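Side-chain contacts in 16S rRNA (guanine(1405)-N(7))-methyltransferase (Klebsiella pneumoniae, PDB 6PI9), which probably transfers a methyl group from S-adenosyl-L-methionine to N7 of guanine 1405 in 16S rRNA, conferring resistance to aminoglycosides: residues Val117-Leu120 / Asn125-Leu128; Gly224-Tyr229 / Arg246-Asp251; Asp231-Ile236 / Leu253-Glu258. All coordinates share one frame; numbering follows the deposited sequence.

Contact 1: Val117-Leu120 / Asn125-Leu128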
ATOM      1  N   VAL A 117      14.762 -23.788   3.267  1.00 43.37           N
ATOM      2  CA  VAL A 117      13.534 -22.997   3.084  1.00 41.21           C
ATOM      3  C   VAL A 117      13.760 -21.998   1.957  1.00 44.88           C
ATOM      4  O   VAL A 117      14.715 -21.223   2.009  1.00 50.01           O
ATOM      5  CB  VAL A 117      13.150 -22.239   4.372  1.00 42.68           C
ATOM      6  CG1 VAL A 117      11.944 -21.381   4.158  1.00 41.58           C
ATOM      7  CG2 VAL A 117      12.859 -23.219   5.532  1.00 48.50           C
ATOM      8  N   LEU A 118      12.874 -21.977   0.966  1.00 37.06           N
ATOM      9  CA  LEU A 118      12.880 -20.915  -0.040  1.00 42.23           C
ATOM     10  C   LEU A 118      11.930 -19.818   0.434  1.00 41.43           C
ATOM     11  O   LEU A 118      10.816 -20.122   0.806  1.00 42.25           O
ATOM     12  CB  LEU A 118      12.352 -21.442  -1.368  1.00 43.20           C
ATOM     13  CG  LEU A 118      13.020 -22.661  -1.968  1.00 47.41           C
ATOM     14  CD1 LEU A 118      12.429 -22.861  -3.360  1.00 47.04           C
ATOM     15  CD2 LEU A 118      14.516 -22.478  -1.997  1.00 51.18           C
ATOM     16  N   ASP A 119      12.348 -18.555   0.406  1.00 38.20           N
ATOM     17  CA  ASP A 119      11.457 -17.458   0.839  1.00 37.96           C
ATOM     18  C   ASP A 119      11.214 -16.614  -0.409  1.00 37.35           C
ATOM     19  O   ASP A 119      12.099 -15.870  -0.823  1.00 36.40           O
ATOM     20  CB  ASP A 119      12.119 -16.662   1.961  1.00 36.98           C
ATOM     21  CG  ASP A 119      11.194 -15.705   2.645  1.00 43.99           C
ATOM     22  OD1 ASP A 119      10.093 -15.390   2.100  1.00 38.28           O
ATOM     23  OD2 ASP A 119      11.595 -15.267   3.768  1.00 43.54           O
ATOM     24  N   LEU A 120      10.021 -16.740  -1.029  1.00 38.76           N
ATOM     25  CA  LEU A 120       9.799 -16.190  -2.369  1.00 37.79           C
ATOM     26  C   LEU A 120       9.237 -14.794  -2.204  1.00 34.94           C
ATOM     27  O   LEU A 120       8.293 -14.608  -1.431  1.00 34.35           O
ATOM     28  CB  LEU A 120       8.795 -17.017  -3.173  1.00 36.16           C
ATOM     29  CG  LEU A 120       9.269 -18.189  -4.011  1.00 46.35           C
ATOM     30  CD1 LEU A 120       9.818 -19.202  -3.087  1.00 49.70           C
ATOM     31  CD2 LEU A 120       8.085 -18.786  -4.753  1.00 45.17           C
ATOM     32  N   ASN A 125      12.075 -10.657   5.253  1.00 42.31           N
ATOM     33  CA  ASN A 125      11.650 -11.738   6.136  1.00 42.68           C
ATOM     34  C   ASN A 125      12.768 -12.718   6.505  1.00 45.55           C
ATOM     35  O   ASN A 125      12.706 -13.278   7.614  1.00 48.92           O
ATOM     36  CB  ASN A 125      10.474 -12.480   5.495  1.00 41.40           C
ATOM     37  CG  ASN A 125       9.892 -13.525   6.435  1.00 49.52           C
ATOM     38  OD1 ASN A 125       9.366 -13.180   7.513  1.00 45.44           O
ATOM     39  ND2 ASN A 125      10.013 -14.793   6.057  1.00 50.52           N
ATOM     40  N   PRO A 126      13.772 -12.996   5.658  1.00 43.89           N
ATOM     41  CA  PRO A 126      14.819 -13.964   6.078  1.00 40.92           C
ATOM     42  C   PRO A 126      15.656 -13.493   7.244  1.00 47.72           C
ATOM     43  O   PRO A 126      16.254 -14.326   7.956  1.00 52.57           O
ATOM     44  CB  PRO A 126      15.644 -14.159   4.797  1.00 43.48           C
ATOM     45  CG  PRO A 126      14.880 -13.288   3.686  1.00 38.80           C
ATOM     46  CD  PRO A 126      13.615 -12.941   4.176  1.00 41.61           C
ATOM     47  N   ILE A 127      15.709 -12.186   7.491  1.00 49.10           N
ATOM     48  CA  ILE A 127      16.370 -11.707   8.702  1.00 52.19           C
ATOM     49  C   ILE A 127      15.513 -12.007   9.937  1.00 52.78           C
ATOM     50  O   ILE A 127      16.030 -12.422  10.979  1.00 62.50           O
ATOM     51  CB  ILE A 127      16.677 -10.213   8.560  1.00 55.37           C
ATOM     52  CG1 ILE A 127      17.645  -9.999   7.394  1.00 56.89           C
ATOM     53  CG2 ILE A 127      17.249  -9.657   9.874  1.00 59.63           C
ATOM     54  CD1 ILE A 127      17.889  -8.547   7.070  1.00 56.74           C
ATOM     55  N   LEU A 128      14.197 -11.819   9.834  1.00 48.79           N
ATOM     56  CA  LEU A 128      13.284 -12.198  10.915  1.00 51.42           C
ATOM     57  C   LEU A 128      13.380 -13.689  11.217  1.00 57.81           C
ATOM     58  O   LEU A 128      13.605 -14.083  12.370  1.00 63.26           O
ATOM     59  CB  LEU A 128      11.850 -11.808  10.545  1.00 51.52           C
ATOM     60  CG  LEU A 128      10.746 -12.124  11.560  1.00 52.59           C
ATOM     61  CD1 LEU A 128      11.151 -11.592  12.953  1.00 60.27           C
ATOM     62  CD2 LEU A 128       9.459 -11.481  11.094  1.00 51.84           C
TER
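Asn125 ND2 donates to Asp119 OD2 over 2.8 Å, a short and nearly straight bond with an N-H...O angle of 166°. The oxygen lies almost in the plane of the donating amide, but the amide nitrogen meets the carboxylate on its syn side, 30° out of the carboxylate plane. The two flat groups therefore stand nearly perpendicular, and the side chains cross at about a right angle. In Asp119 CG is anti to the backbone N (chi1 -169°) and lies beside the carbonyl carbon, which carries the carboxylate from the strand toward the helix, to meet the amide reaching back from its first turn. The same OD2 also sits close to the Pro126 ring, with CD 3.1 Å away and CG more distant at 3.8 Å. One carboxylate oxygen thus faces both an N-H and a proline methylene, and the bond limits how far the Asn125 amide can rotate. That matters because Asn125 belongs to the S-adenosyl-L-homocysteine pocket: its side chain lies about 4 Å from the bound ligand and about 3 Å from that of Arg96, measured between nearest atoms, so Asp119 acts as a second-shell partner. The pair spans the turn after the first strand of a Rossmann-like methyltransferase domain, at the start of the beta-alpha-beta unit 117-120, 125-131, 137-141. Strands 137-141 and 179-183 flank 117-120 in the sheet, Leu181 touches both Asp119 and Asn125, and Val150 of helix 144-157 packs on Pro126.

Contact 2: Gly224-Tyr229 / Arg246-Asp251; sequences GMEKHY and RFTVSD
Glu226 runs out from helix 225-236 with CG opposite its backbone N (chi1 -173°) and an extended chain, while Arg246 leaves its strand in the same sense (chi1 163°) and stays stretched as far as NE, which brings carboxylate and guanidinium together. This is a surface salt bridge in a Rossmann-like methyltransferase fold, joining the first turn of the helix to the edge strand 241-248. Glu226 OE1 lies at the edge of the guanidinium, near its plane, 3.1 Å from Arg246 NH2. The hydrogen bond in it is weak, bent to 133°, and the carboxylate is strongly twisted out of the guanidinium plane. Both residues also touch a crystal neighbour, so the pose may differ in solution. The same carboxylate oxygen is approached by the Thr248 hydroxyl, so one oxygen meets residues i and i+2, whose side chains leave the same face of the strand. Elsewhere on the helix, Met225 and His228 meet the second subunit, and His228 NE2 is hydrogen-bonded to Val223 O of that chain. From Glu226 OE1 to Thr248 OG1 the distance is 3.3 Å, a long and weak approach whose proton has another acceptor within reach.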
ATOM      1  N   GLY A 224     -14.251  -7.215   3.761  1.00 42.45           N
ATOM      2  CA  GLY A 224     -14.225  -8.682   3.733  1.00 41.42           C
ATOM      3  C   GLY A 224     -13.095  -9.296   2.957  1.00 39.32           C
ATOM      4  O   GLY A 224     -13.282 -10.351   2.290  1.00 37.95           O
ATOM      5  N   MET A 225     -11.904  -8.682   3.022  1.00 39.12           N
ATOM      6  CA  MET A 225     -10.754  -9.159   2.253  1.00 37.21           C
ATOM      7  C   MET A 225     -10.353 -10.567   2.639  1.00 38.33           C
ATOM      8  O   MET A 225      -9.970 -11.366   1.767  1.00 36.14           O
ATOM      9  CB  MET A 225      -9.569  -8.212   2.443  1.00 40.97           C
ATOM     10  CG  MET A 225      -9.768  -6.963   1.640  1.00 48.55           C
ATOM     11  SD  MET A 225     -10.373  -7.506   0.026  1.00 50.32           S
ATOM     12  CE  MET A 225      -9.035  -8.484  -0.663  1.00 50.46           C
ATOM     13  N   GLU A 226     -10.403 -10.897   3.939  1.00 38.28           N
ATOM     14  CA  GLU A 226      -9.938 -12.221   4.356  1.00 39.82           C
ATOM     15  C   GLU A 226     -10.751 -13.319   3.673  1.00 43.79           C
ATOM     16  O   GLU A 226     -10.201 -14.267   3.099  1.00 39.52           O
ATOM     17  CB  GLU A 226     -10.034 -12.374   5.866  1.00 46.49           C
ATOM     18  CG  GLU A 226      -9.408 -13.658   6.414  1.00 50.75           C
ATOM     19  CD  GLU A 226      -9.561 -13.737   7.944  1.00 56.55           C
ATOM     20  OE1 GLU A 226      -9.638 -14.861   8.503  1.00 63.38           O
ATOM     21  OE2 GLU A 226      -9.695 -12.661   8.568  1.00 50.96           O
ATOM     22  N   LYS A 227     -12.076 -13.237   3.773  1.00 37.83           N
ATOM     23  CA  LYS A 227     -12.901 -14.232   3.095  1.00 37.00           C
ATOM     24  C   LYS A 227     -12.701 -14.192   1.599  1.00 35.01           C
ATOM     25  O   LYS A 227     -12.767 -15.230   0.918  1.00 34.00           O
ATOM     26  CB  LYS A 227     -14.388 -14.019   3.433  1.00 40.22           C
ATOM     27  CG  LYS A 227     -15.269 -15.138   2.825  1.00 43.21           C
ATOM     28  CD  LYS A 227     -16.748 -14.763   2.758  1.00 56.14           C
ATOM     29  CE  LYS A 227     -17.468 -15.606   1.651  1.00 61.63           C
ATOM     30  NZ  LYS A 227     -17.125 -17.076   1.824  1.00 61.38           N
ATOM     31  N   HIS A 228     -12.488 -13.007   1.029  1.00 34.65           N
ATOM     32  CA  HIS A 228     -12.318 -12.970  -0.417  1.00 33.06           C
ATOM     33  C   HIS A 228     -11.044 -13.702  -0.853  1.00 32.69           C
ATOM     34  O   HIS A 228     -11.049 -14.460  -1.837  1.00 31.80           O
ATOM     35  CB  HIS A 228     -12.258 -11.515  -0.890  1.00 34.92           C
ATOM     36  CG  HIS A 228     -12.227 -11.416  -2.365  1.00 44.17           C
ATOM     37  ND1 HIS A 228     -13.323 -11.735  -3.136  1.00 45.56           N
ATOM     38  CD2 HIS A 228     -11.240 -11.068  -3.222  1.00 44.96           C
ATOM     39  CE1 HIS A 228     -13.013 -11.578  -4.411  1.00 43.35           C
ATOM     40  NE2 HIS A 228     -11.760 -11.182  -4.488  1.00 43.98           N
ATOM     41  N   TYR A 229      -9.930 -13.458  -0.149  1.00 31.74           N
ATOM     42  CA  TYR A 229      -8.681 -14.184  -0.438  1.00 30.55           C
ATOM     43  C   TYR A 229      -8.835 -15.690  -0.224  1.00 33.26           C
ATOM     44  O   TYR A 229      -8.257 -16.509  -0.972  1.00 31.34           O
ATOM     45  CB  TYR A 229      -7.586 -13.663   0.490  1.00 31.33           C
ATOM     46  CG  TYR A 229      -7.072 -12.324   0.068  1.00 31.17           C
ATOM     47  CD1 TYR A 229      -6.882 -12.045  -1.282  1.00 31.98           C
ATOM     48  CD2 TYR A 229      -6.706 -11.360   1.026  1.00 35.74           C
ATOM     49  CE1 TYR A 229      -6.369 -10.804  -1.665  1.00 34.13           C
ATOM     50  CE2 TYR A 229      -6.184 -10.124   0.661  1.00 32.60           C
ATOM     51  CZ  TYR A 229      -6.038  -9.858  -0.691  1.00 38.90           C
ATOM     52  OH  TYR A 229      -5.489  -8.625  -1.079  1.00 42.35           O
ATOM     53  N   ARG A 246      -5.195 -23.884   8.357  1.00 47.77           N
ATOM     54  CA  ARG A 246      -5.414 -22.463   8.134  1.00 47.61           C
ATOM     55  C   ARG A 246      -5.622 -21.749   9.475  1.00 51.92           C
ATOM     56  O   ARG A 246      -6.349 -22.257  10.344  1.00 53.28           O
ATOM     57  CB  ARG A 246      -6.642 -22.241   7.247  1.00 49.57           C
ATOM     58  CG  ARG A 246      -7.137 -20.805   7.340  1.00 51.72           C
ATOM     59  CD  ARG A 246      -8.527 -20.591   6.739  1.00 57.39           C
ATOM     60  NE  ARG A 246      -9.087 -19.300   7.182  1.00 55.98           N
ATOM     61  CZ  ARG A 246     -10.124 -18.680   6.605  1.00 56.69           C
ATOM     62  NH1 ARG A 246     -10.747 -19.230   5.547  1.00 57.27           N
ATOM     63  NH2 ARG A 246     -10.554 -17.509   7.091  1.00 59.74           N
ATOM     64  N   PHE A 247      -5.014 -20.569   9.647  1.00 43.48           N
ATOM     65  CA  PHE A 247      -5.257 -19.763  10.853  1.00 45.99           C
ATOM     66  C   PHE A 247      -4.775 -18.339  10.599  1.00 42.53           C
ATOM     67  O   PHE A 247      -4.012 -18.093   9.662  1.00 40.78           O
ATOM     68  CB  PHE A 247      -4.529 -20.354  12.069  1.00 53.26           C
ATOM     69  CG  PHE A 247      -3.079 -20.629  11.793  1.00 59.04           C
ATOM     70  CD1 PHE A 247      -2.655 -21.898  11.396  1.00 63.78           C
ATOM     71  CD2 PHE A 247      -2.135 -19.604  11.840  1.00 57.05           C
ATOM     72  CE1 PHE A 247      -1.304 -22.132  11.100  1.00 58.40           C
ATOM     73  CE2 PHE A 247      -0.797 -19.835  11.532  1.00 55.68           C
ATOM     74  CZ  PHE A 247      -0.390 -21.098  11.171  1.00 55.56           C
ATOM     75  N   THR A 248      -5.223 -17.395  11.437  1.00 44.04           N
ATOM     76  CA  THR A 248      -4.850 -15.989  11.262  1.00 48.48           C
ATOM     77  C   THR A 248      -4.041 -15.449  12.445  1.00 53.67           C
ATOM     78  O   THR A 248      -4.492 -15.529  13.586  1.00 59.60           O
ATOM     79  CB  THR A 248      -6.105 -15.139  11.049  1.00 55.69           C
ATOM     80  OG1 THR A 248      -6.751 -15.577   9.845  1.00 54.03           O
ATOM     81  CG2 THR A 248      -5.767 -13.655  10.906  1.00 52.70           C
ATOM     82  N   VAL A 249      -2.876 -14.854  12.149  1.00 52.73           N
ATOM     83  CA  VAL A 249      -1.893 -14.334  13.125  1.00 59.56           C
ATOM     84  C   VAL A 249      -1.592 -12.886  12.746  1.00 56.10           C
ATOM     85  O   VAL A 249      -0.976 -12.645  11.702  1.00 48.61           O
ATOM     86  CB  VAL A 249      -0.576 -15.133  13.102  1.00 61.88           C
ATOM     87  CG1 VAL A 249       0.314 -14.738  14.287  1.00 66.33           C
ATOM     88  CG2 VAL A 249      -0.805 -16.642  13.001  1.00 62.79           C
ATOM     89  N   SER A 250      -2.027 -11.930  13.558  1.00 53.10           N
ATOM     90  CA  SER A 250      -1.587 -10.533  13.421  1.00 64.71           C
ATOM     91  C   SER A 250      -1.884  -9.952  12.023  1.00 64.01           C
ATOM     92  O   SER A 250      -1.018  -9.381  11.343  1.00 64.61           O
ATOM     93  CB  SER A 250      -0.100 -10.422  13.779  1.00 73.40           C
ATOM     94  OG  SER A 250       0.408  -9.129  13.506  1.00 78.87           O
ATOM     95  N   ASP A 251      -3.146 -10.091  11.614  1.00 56.34           N
ATOM     96  CA  ASP A 251      -3.683  -9.622  10.328  1.00 51.97           C
ATOM     97  C   ASP A 251      -2.997 -10.296   9.147  1.00 48.43           C
ATOM     98  O   ASP A 251      -2.850  -9.681   8.083  1.00 49.38           O
ATOM     99  CB  ASP A 251      -3.615  -8.094  10.181  1.00 60.98           C
ATOM    100  CG  ASP A 251      -4.678  -7.352  11.058  1.00 70.12           C
ATOM    101  OD1 ASP A 251      -4.247  -6.456  11.812  1.00 66.64           O
ATOM    102  OD2 ASP A 251      -5.922  -7.639  10.971  1.00 75.13           O
TER

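Contact 3: Asp231-Ile236 / Leu253-Glu258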
ATOM      1  N   ASP A 231     -11.578 -17.553  -0.428  1.00 36.41           N
ATOM      2  CA  ASP A 231     -12.356 -18.138  -1.513  1.00 35.87           C
ATOM      3  C   ASP A 231     -11.519 -18.241  -2.771  1.00 34.14           C
ATOM      4  O   ASP A 231     -11.593 -19.244  -3.511  1.00 33.40           O
ATOM      5  CB  ASP A 231     -13.595 -17.301  -1.834  1.00 35.44           C
ATOM      6  CG  ASP A 231     -14.670 -17.332  -0.763  1.00 40.82           C
ATOM      7  OD1 ASP A 231     -14.749 -18.245   0.092  1.00 39.32           O
ATOM      8  OD2 ASP A 231     -15.470 -16.375  -0.806  1.00 43.55           O
ATOM      9  N   TRP A 232     -10.745 -17.193  -3.063  1.00 30.91           N
ATOM     10  CA  TRP A 232      -9.954 -17.193  -4.278  1.00 30.52           C
ATOM     11  C   TRP A 232      -8.892 -18.265  -4.203  1.00 35.02           C
ATOM     12  O   TRP A 232      -8.703 -19.059  -5.150  1.00 35.45           O
ATOM     13  CB  TRP A 232      -9.297 -15.814  -4.467  1.00 29.43           C
ATOM     14  CG  TRP A 232      -8.308 -15.778  -5.596  1.00 34.14           C
ATOM     15  CD1 TRP A 232      -8.594 -15.584  -6.945  1.00 34.04           C
ATOM     16  CD2 TRP A 232      -6.892 -15.944  -5.504  1.00 31.42           C
ATOM     17  NE1 TRP A 232      -7.433 -15.640  -7.665  1.00 31.93           N
ATOM     18  CE2 TRP A 232      -6.373 -15.827  -6.815  1.00 30.27           C
ATOM     19  CE3 TRP A 232      -6.001 -16.136  -4.433  1.00 31.07           C
ATOM     20  CZ2 TRP A 232      -5.042 -15.948  -7.087  1.00 29.51           C
ATOM     21  CZ3 TRP A 232      -4.630 -16.219  -4.710  1.00 35.81           C
ATOM     22  CH2 TRP A 232      -4.172 -16.135  -6.028  1.00 37.12           C
ATOM     23  N   PHE A 233      -8.198 -18.312  -3.074  1.00 29.47           N
ATOM     24  CA  PHE A 233      -7.167 -19.326  -2.918  1.00 34.32           C
ATOM     25  C   PHE A 233      -7.754 -20.730  -3.066  1.00 36.05           C
ATOM     26  O   PHE A 233      -7.184 -21.592  -3.762  1.00 38.84           O
ATOM     27  CB  PHE A 233      -6.474 -19.151  -1.558  1.00 35.78           C
ATOM     28  CG  PHE A 233      -5.289 -20.082  -1.363  1.00 32.86           C
ATOM     29  CD1 PHE A 233      -4.226 -20.033  -2.235  1.00 32.76           C
ATOM     30  CD2 PHE A 233      -5.255 -20.976  -0.301  1.00 35.66           C
ATOM     31  CE1 PHE A 233      -3.116 -20.859  -2.052  1.00 35.93           C
ATOM     32  CE2 PHE A 233      -4.125 -21.822  -0.115  1.00 40.69           C
ATOM     33  CZ  PHE A 233      -3.069 -21.728  -1.005  1.00 35.13           C
ATOM     34  N   GLU A 234      -8.894 -20.993  -2.440  1.00 34.99           N
ATOM     35  CA  GLU A 234      -9.393 -22.364  -2.521  1.00 39.56           C
ATOM     36  C   GLU A 234      -9.784 -22.699  -3.949  1.00 42.42           C
ATOM     37  O   GLU A 234      -9.701 -23.863  -4.358  1.00 41.04           O
ATOM     38  CB  GLU A 234     -10.563 -22.566  -1.570  1.00 45.55           C
ATOM     39  CG  GLU A 234     -10.313 -21.980  -0.187  1.00 65.49           C
ATOM     40  CD  GLU A 234      -9.587 -22.864   0.829  1.00 78.68           C
ATOM     41  OE1 GLU A 234      -9.749 -22.563   2.041  1.00 81.71           O
ATOM     42  OE2 GLU A 234      -8.870 -23.819   0.446  1.00 80.49           O
ATOM     43  N   ARG A 235     -10.113 -21.687  -4.742  1.00 38.04           N
ATOM     44  CA  ARG A 235     -10.523 -21.929  -6.109  1.00 41.77           C
ATOM     45  C   ARG A 235      -9.315 -22.135  -7.020  1.00 42.76           C
ATOM     46  O   ARG A 235      -9.352 -22.971  -7.927  1.00 44.21           O
ATOM     47  CB  ARG A 235     -11.377 -20.759  -6.597  1.00 45.03           C
ATOM     48  CG  ARG A 235     -11.678 -20.817  -8.058  1.00 54.58           C
ATOM     49  CD  ARG A 235     -12.785 -19.863  -8.444  1.00 62.44           C
ATOM     50  NE  ARG A 235     -12.442 -18.457  -8.242  1.00 66.19           N
ATOM     51  CZ  ARG A 235     -11.697 -17.747  -9.088  1.00 69.80           C
ATOM     52  NH1 ARG A 235     -11.181 -18.334 -10.171  1.00 70.21           N
ATOM     53  NH2 ARG A 235     -11.450 -16.457  -8.855  1.00 69.37           N
ATOM     54  N   ILE A 236      -8.219 -21.431  -6.789  1.00 36.70           N
ATOM     55  CA  ILE A 236      -7.090 -21.566  -7.729  1.00 38.09           C
ATOM     56  C   ILE A 236      -6.105 -22.631  -7.275  1.00 41.51           C
ATOM     57  O   ILE A 236      -5.217 -23.017  -8.053  1.00 42.50           O
ATOM     58  CB  ILE A 236      -6.348 -20.245  -7.959  1.00 37.59           C
ATOM     59  CG1 ILE A 236      -5.660 -19.758  -6.681  1.00 38.27           C
ATOM     60  CG2 ILE A 236      -7.324 -19.157  -8.509  1.00 39.42           C
ATOM     61  CD1 ILE A 236      -4.147 -19.969  -6.610  1.00 40.20           C
ATOM     62  N   LEU A 253      -3.507 -13.983   7.153  1.00 34.35           N
ATOM     63  CA  LEU A 253      -4.156 -15.288   6.988  1.00 36.80           C
ATOM     64  C   LEU A 253      -3.131 -16.281   6.461  1.00 33.65           C
ATOM     65  O   LEU A 253      -2.574 -16.065   5.375  1.00 33.24           O
ATOM     66  CB  LEU A 253      -5.312 -15.174   5.994  1.00 35.18           C
ATOM     67  CG  LEU A 253      -5.953 -16.487   5.459  1.00 37.93           C
ATOM     68  CD1 LEU A 253      -6.617 -17.304   6.569  1.00 38.78           C
ATOM     69  CD2 LEU A 253      -6.937 -16.076   4.347  1.00 37.14           C
ATOM     70  N   VAL A 254      -2.909 -17.376   7.198  1.00 34.62           N
ATOM     71  CA  VAL A 254      -1.802 -18.303   6.928  1.00 39.39           C
ATOM     72  C   VAL A 254      -2.386 -19.668   6.563  1.00 32.73           C
ATOM     73  O   VAL A 254      -3.240 -20.172   7.269  1.00 34.28           O
ATOM     74  CB  VAL A 254      -0.874 -18.466   8.154  1.00 39.89           C
ATOM     75  CG1 VAL A 254       0.326 -19.437   7.799  1.00 39.96           C
ATOM     76  CG2 VAL A 254      -0.368 -17.109   8.664  1.00 34.80           C
ATOM     77  N   TYR A 255      -1.903 -20.251   5.470  1.00 33.25           N
ATOM     78  CA  TYR A 255      -2.243 -21.599   5.017  1.00 34.06           C
ATOM     79  C   TYR A 255      -0.995 -22.473   5.039  1.00 38.70           C
ATOM     80  O   TYR A 255       0.040 -22.087   4.490  1.00 33.73           O
ATOM     81  CB  TYR A 255      -2.715 -21.595   3.561  1.00 33.60           C
ATOM     82  CG  TYR A 255      -4.118 -21.068   3.382  1.00 36.14           C
ATOM     83  CD1 TYR A 255      -5.211 -21.909   3.456  1.00 40.64           C
ATOM     84  CD2 TYR A 255      -4.338 -19.718   3.121  1.00 36.17           C
ATOM     85  CE1 TYR A 255      -6.516 -21.398   3.273  1.00 37.58           C
ATOM     86  CE2 TYR A 255      -5.628 -19.225   2.954  1.00 35.47           C
ATOM     87  CZ  TYR A 255      -6.679 -20.047   3.027  1.00 33.30           C
ATOM     88  OH  TYR A 255      -7.959 -19.532   2.839  1.00 39.39           O
ATOM     89  N   LEU A 256      -1.105 -23.664   5.625  1.00 39.74           N
ATOM     90  CA  LEU A 256      -0.048 -24.669   5.532  1.00 40.65           C
ATOM     91  C   LEU A 256      -0.495 -25.683   4.485  1.00 38.77           C
ATOM     92  O   LEU A 256      -1.556 -26.299   4.631  1.00 44.00           O
ATOM     93  CB  LEU A 256       0.157 -25.343   6.899  1.00 45.86           C
ATOM     94  CG  LEU A 256       0.399 -24.404   8.096  1.00 45.62           C
ATOM     95  CD1 LEU A 256       0.660 -25.206   9.411  1.00 48.57           C
ATOM     96  CD2 LEU A 256       1.545 -23.428   7.804  1.00 45.31           C
ATOM     97  N   VAL A 257       0.305 -25.869   3.457  1.00 37.82           N
ATOM     98  CA  VAL A 257      -0.117 -26.542   2.243  1.00 38.03           C
ATOM     99  C   VAL A 257       0.840 -27.689   1.975  1.00 43.16           C
ATOM    100  O   VAL A 257       2.060 -27.506   2.022  1.00 40.38           O
ATOM    101  CB  VAL A 257      -0.124 -25.562   1.063  1.00 41.99           C
ATOM    102  CG1 VAL A 257      -0.471 -26.265  -0.233  1.00 43.32           C
ATOM    103  CG2 VAL A 257      -1.068 -24.402   1.382  1.00 33.49           C
ATOM    104  N   GLU A 258       0.286 -28.838   1.622  1.00 44.97           N
ATOM    105  CA  GLU A 258       1.068 -30.055   1.460  1.00 50.38           C
ATOM    106  C   GLU A 258       0.875 -30.616   0.065  1.00 53.10           C
ATOM    107  O   GLU A 258      -0.209 -30.522  -0.521  1.00 50.47           O
ATOM    108  CB  GLU A 258       0.665 -31.078   2.498  1.00 57.93           C
ATOM    109  CG  GLU A 258       1.796 -31.824   3.066  1.00 70.30           C
ATOM    110  CD  GLU A 258       1.333 -32.760   4.154  1.00 77.05           C
ATOM    111  OE1 GLU A 258       0.116 -33.081   4.185  1.00 77.47           O
ATOM    112  OE2 GLU A 258       2.195 -33.177   4.949  1.00 82.41           O
TER
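Phe233 and Tyr255 form the dense part of this contact, two buried rings whose centroids lie 4.6 Å apart. Their planes meet at 49°, too tilted for a parallel stack and too shallow for an edge-to-face pair. Phe233 places CD2 and CE2 over one face of the Tyr255 ring, with CD2 3.5 Å above the middle of that ring and CE2 3.6 Å from Tyr255 CG. The rim of Phe233 carries on to the next inward-facing residue of the strand, where CZ comes within 4.1 Å of Val257 CG2. Phe213 meets Phe233 edge-to-face, and Leu201 of helix 196-203 also packs on it, so the ring is closed in by several elements of the core.

The Glu234 side is looser and exposed. Its chain bends sharply at chi2 (-86°), which swings the carboxylate round to the rim of the Tyr255 ring, the carboxylate plane standing almost perpendicular to the ring. Glu234 OE1 remains 3.6 Å from Tyr255 OH, too far for a hydrogen bond, and that buried hydroxyl has no partner anywhere in the model. Helix and strand run nearly parallel, 20° apart, and the axes of the segments 231-236 and 253-258 approach to 11.7 Å. This is alpha-on-beta packing in a Rossmann-like methyltransferase, where the helix after the fifth strand covers the antiparallel hairpin 241-248/252-259 that ends the sheet.

All three contacts reach the one mixed sheet. Contact 1 borders the ligand pocket. Contacts 2 and 3 sit toward the far edge: the side chain of Thr248 is about 14 Å from the bound S-adenosyl-L-homocysteine, and the side chain of Tyr255 is about 13 Å from the same S-adenosyl-L-homocysteine. Contact 1 lies about 21 Å from contact 2 and about 19 Å from contact 3, centre to centre, and touches neither. Contacts 2 and 3, about 10 Å apart between centres, share helix 225-236 and alternate along the chain. Their strands are neighbours, with Phe247 O 2.8 Å from Val254 N, probably hydrogen-bonded, and Arg246 NE packs 3.2 Å from Leu253 CD1. Both also touch the second subunit.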